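PDB 2EUI: probable acetyltransferase from Pseudomonas aeruginosa PAO1, which probably transfers an acyl group, such as acetyl, as a member of the GNAT acetyltransferase family, though its substrate is not known. Local coordinates for residues Leu66-Ser71 and Leu75-Ile80. Sequence-based numbering, arbitrary orientation.
Sequences LYPSFS and LKRVWI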
ATOM      1  N   LEU A  66      -7.845  -5.812  -2.862  1.00 20.52           N
ATOM      2  CA  LEU A  66      -6.513  -5.831  -2.302  1.00 21.49           C
ATOM      3  C   LEU A  66      -5.598  -5.095  -3.255  1.00 21.16           C
ATOM      4  O   LEU A  66      -5.824  -5.100  -4.463  1.00 21.74           O
ATOM      5  CB  LEU A  66      -6.021  -7.274  -2.131  1.00 23.06           C
ATOM      6  CG  LEU A  66      -6.838  -8.240  -1.264  1.00 23.14           C
ATOM      7  CD1 LEU A  66      -7.994  -8.822  -2.056  1.00 24.44           C
ATOM      8  CD2 LEU A  66      -5.941  -9.349  -0.803  1.00 24.09           C
ATOM      9  N   TYR A  67      -4.580  -4.439  -2.709  1.00 20.78           N
ATOM     10  CA  TYR A  67      -3.602  -3.737  -3.536  1.00 20.37           C
ATOM     11  C   TYR A  67      -2.261  -4.440  -3.419  1.00 19.69           C
ATOM     12  O   TYR A  67      -1.772  -4.681  -2.320  1.00 18.65           O
ATOM     13  CB  TYR A  67      -3.447  -2.278  -3.104  1.00 21.25           C
ATOM     14  CG  TYR A  67      -4.709  -1.470  -3.235  1.00 22.59           C
ATOM     15  CD1 TYR A  67      -5.496  -1.554  -4.386  1.00 23.18           C
ATOM     16  CD2 TYR A  67      -5.135  -0.634  -2.203  1.00 22.37           C
ATOM     17  CE1 TYR A  67      -6.681  -0.826  -4.504  1.00 24.04           C
ATOM     18  CE2 TYR A  67      -6.318   0.098  -2.310  1.00 22.17           C
ATOM     19  CZ  TYR A  67      -7.085  -0.004  -3.462  1.00 23.57           C
ATOM     20  OH  TYR A  67      -8.241   0.727  -3.589  1.00 23.96           O
ATOM     21  N   PRO A  68      -1.652  -4.782  -4.560  1.00 19.30           N
ATOM     22  CA  PRO A  68      -0.354  -5.461  -4.592  1.00 20.40           C
ATOM     23  C   PRO A  68       0.776  -4.568  -4.064  1.00 21.15           C
ATOM     24  O   PRO A  68       0.836  -3.382  -4.386  1.00 20.02           O
ATOM     25  CB  PRO A  68      -0.181  -5.783  -6.068  1.00 18.21           C
ATOM     26  CG  PRO A  68      -0.818  -4.593  -6.719  1.00 17.98           C
ATOM     27  CD  PRO A  68      -2.095  -4.442  -5.923  1.00 18.81           C
ATOM     28  N   SER A  69       1.658  -5.134  -3.243  1.00 21.79           N
ATOM     29  CA  SER A  69       2.785  -4.384  -2.698  1.00 22.71           C
ATOM     30  C   SER A  69       3.998  -5.284  -2.473  1.00 22.51           C
ATOM     31  O   SER A  69       3.968  -6.460  -2.820  1.00 22.65           O
ATOM     32  CB  SER A  69       2.398  -3.691  -1.389  1.00 22.93           C
ATOM     33  OG  SER A  69       3.361  -2.696  -1.056  1.00 22.79           O
ATOM     34  N   PHE A  70       5.059  -4.729  -1.896  1.00 22.75           N
ATOM     35  CA  PHE A  70       6.288  -5.490  -1.658  1.00 23.76           C
ATOM     36  C   PHE A  70       7.016  -5.067  -0.390  1.00 24.12           C
ATOM     37  O   PHE A  70       6.798  -3.985   0.151  1.00 24.96           O
ATOM     38  CB  PHE A  70       7.275  -5.316  -2.829  1.00 21.24           C
ATOM     39  CG  PHE A  70       6.773  -5.838  -4.139  1.00 21.69           C
ATOM     40  CD1 PHE A  70       6.851  -7.191  -4.444  1.00 21.49           C
ATOM     41  CD2 PHE A  70       6.184  -4.982  -5.058  1.00 21.31           C
ATOM     42  CE1 PHE A  70       6.346  -7.676  -5.639  1.00 19.27           C
ATOM     43  CE2 PHE A  70       5.680  -5.466  -6.251  1.00 20.48           C
ATOM     44  CZ  PHE A  70       5.764  -6.817  -6.537  1.00 19.52           C
ATOM     45  N   SER A  71       7.902  -5.942   0.066  1.00 24.73           N
ATOM     46  CA  SER A  71       8.734  -5.676   1.227  1.00 23.31           C
ATOM     47  C   SER A  71      10.156  -5.650   0.680  1.00 23.29           C
ATOM     48  O   SER A  71      10.646  -6.652   0.156  1.00 23.45           O
ATOM     49  CB  SER A  71       8.582  -6.790   2.260  1.00 22.23           C
ATOM     50  OG  SER A  71       9.406  -6.526   3.381  1.00 22.86           O
ATOM     51  N   LEU A  75      12.477  -9.000   0.306  1.00 25.29           N
ATOM     52  CA  LEU A  75      12.337  -9.215  -1.135  1.00 24.82           C
ATOM     53  C   LEU A  75      11.165 -10.095  -1.508  1.00 24.30           C
ATOM     54  O   LEU A  75      11.252 -10.901  -2.428  1.00 22.65           O
ATOM     55  CB  LEU A  75      13.617  -9.835  -1.693  1.00 23.83           C
ATOM     56  CG  LEU A  75      14.885  -9.091  -1.298  1.00 24.50           C
ATOM     57  CD1 LEU A  75      16.102  -9.917  -1.624  1.00 23.36           C
ATOM     58  CD2 LEU A  75      14.897  -7.746  -2.008  1.00 25.61           C
ATOM     59  N   LYS A  76      10.064  -9.931  -0.792  1.00 24.91           N
ATOM     60  CA  LYS A  76       8.876 -10.714  -1.054  1.00 25.94           C
ATOM     61  C   LYS A  76       7.628  -9.827  -1.206  1.00 27.81           C
ATOM     62  O   LYS A  76       7.643  -8.622  -0.894  1.00 27.19           O
ATOM     63  CB  LYS A  76       8.680 -11.726   0.076  1.00 26.84           C
ATOM     64  CG  LYS A  76       9.661 -12.884   0.090  1.00 29.57           C
ATOM     65  CD  LYS A  76       9.503 -13.688   1.370  1.00 33.51           C
ATOM     66  CE  LYS A  76       9.775 -15.178   1.154  1.00 36.39           C
ATOM     67  NZ  LYS A  76       8.765 -15.836   0.252  1.00 39.80           N
ATOM     68  N   ARG A  77       6.554 -10.441  -1.700  1.00 27.22           N
ATOM     69  CA  ARG A  77       5.277  -9.770  -1.921  1.00 26.82           C
ATOM     70  C   ARG A  77       4.562  -9.456  -0.603  1.00 24.90           C
ATOM     71  O   ARG A  77       4.847 -10.065   0.423  1.00 24.39           O
ATOM     72  CB  ARG A  77       4.390 -10.673  -2.789  1.00 30.28           C
ATOM     73  CG  ARG A  77       2.905 -10.330  -2.777  1.00 34.82           C
ATOM     74  CD  ARG A  77       2.596  -9.174  -3.697  1.00 37.90           C
ATOM     75  NE  ARG A  77       2.739  -9.561  -5.098  1.00 39.82           N
ATOM     76  CZ  ARG A  77       2.701  -8.699  -6.107  1.00 40.16           C
ATOM     77  NH1 ARG A  77       2.533  -7.409  -5.857  1.00 40.74           N
ATOM     78  NH2 ARG A  77       2.817  -9.123  -7.358  1.00 39.24           N
ATOM     79  N   VAL A  78       3.658  -8.482  -0.649  1.00 22.68           N
ATOM     80  CA  VAL A  78       2.836  -8.082   0.488  1.00 22.61           C
ATOM     81  C   VAL A  78       1.485  -7.710  -0.111  1.00 24.15           C
ATOM     82  O   VAL A  78       1.423  -7.187  -1.228  1.00 24.48           O
ATOM     83  CB  VAL A  78       3.366  -6.835   1.222  1.00 23.35           C
ATOM     84  CG1 VAL A  78       2.334  -6.359   2.241  1.00 20.11           C
ATOM     85  CG2 VAL A  78       4.664  -7.147   1.909  1.00 23.42           C
ATOM     86  N   TRP A  79       0.405  -7.983   0.614  1.00 23.40           N
ATOM     87  CA  TRP A  79      -0.919  -7.651   0.118  1.00 22.79           C
ATOM     88  C   TRP A  79      -1.635  -6.690   1.047  1.00 24.13           C
ATOM     89  O   TRP A  79      -1.846  -6.984   2.219  1.00 24.47           O
ATOM     90  CB  TRP A  79      -1.766  -8.916  -0.080  1.00 24.30           C
ATOM     91  CG  TRP A  79      -1.357  -9.705  -1.272  1.00 24.38           C
ATOM     92  CD1 TRP A  79      -0.594 -10.835  -1.290  1.00 24.54           C
ATOM     93  CD2 TRP A  79      -1.608  -9.372  -2.637  1.00 25.28           C
ATOM     94  NE1 TRP A  79      -0.341 -11.221  -2.583  1.00 24.49           N
ATOM     95  CE2 TRP A  79      -0.949 -10.331  -3.434  1.00 25.42           C
ATOM     96  CE3 TRP A  79      -2.307  -8.337  -3.271  1.00 24.68           C
ATOM     97  CZ2 TRP A  79      -0.986 -10.302  -4.832  1.00 24.29           C
ATOM     98  CZ3 TRP A  79      -2.341  -8.309  -4.663  1.00 25.47           C
ATOM     99  CH2 TRP A  79      -1.678  -9.279  -5.424  1.00 23.89           C
ATOM    100  N   ILE A  80      -1.985  -5.525   0.514  1.00 24.40           N
ATOM    101  CA  ILE A  80      -2.698  -4.525   1.276  1.00 24.73           C
ATOM    102  C   ILE A  80      -4.172  -4.833   1.070  1.00 26.38           C
ATOM    103  O   ILE A  80      -4.628  -5.005  -0.062  1.00 27.02           O
ATOM    104  CB  ILE A  80      -2.427  -3.105   0.751  1.00 25.92           C
ATOM    105  CG1 ILE A  80      -0.931  -2.798   0.792  1.00 26.24           C
ATOM    106  CG2 ILE A  80      -3.184  -2.097   1.582  1.00 24.11           C
ATOM    107  CD1 ILE A  80      -0.597  -1.375   0.382  1.00 27.22           C
TER
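Tyr67 and Ile80 pair across a beta hairpin of the GNAT fold, made by strands 60-71 and 76-86 of its mixed sheet. Tyr67 N gives its hydrogen to Ile80 O at 2.7 Å, and Ile80 N returns a bond to Tyr67 O. Ser69 and Val78 form the next hydrogen-bonded pair, with bonds Ser69 N to Val78 O and Val78 N to Ser69 O. Near the turn, Ser71 N bonds to Lys76 O at 2.9 Å. Here Leu75 and Lys76 both face Ser71, which makes a G1 beta bulge.

Side chains of Pro68, Phe70, Arg77 and Trp79 pack together. Arg77 starts with CG anti to its own N (chi1 163°), then bends at chi2 and chi3. This brings the guanidinium back toward strand 60-71. Phe70 CZ lies over one face of the guanidinium, offset toward its rim, and is 3.4 Å from Arg77 NH1. The two planes are 29° apart. The same NH1 makes a weak bond to Ser69 O. Pro68 sits against the six-membered ring of Trp79, its CB 3.6 Å from CZ3. Arg77 CD lies over one face of that indole, toward its rim. Tyr67, Ser69, Val78 and Ile80 point to the other face of the sheet.

Further out, Trp79 NE1 bonds to Thr110 OG1, and the indole touches Met106 and Ala107 of helix 92-109. At the dimer interface Phe70 makes a cation-pi contact with Arg41 of the second subunit, and Tyr67 packs edge-to-face on Phe70 of that subunit. Tyr67 OH bonds to Ser72 OG of the second subunit and weakly to Asn82 OD1 of its own chain.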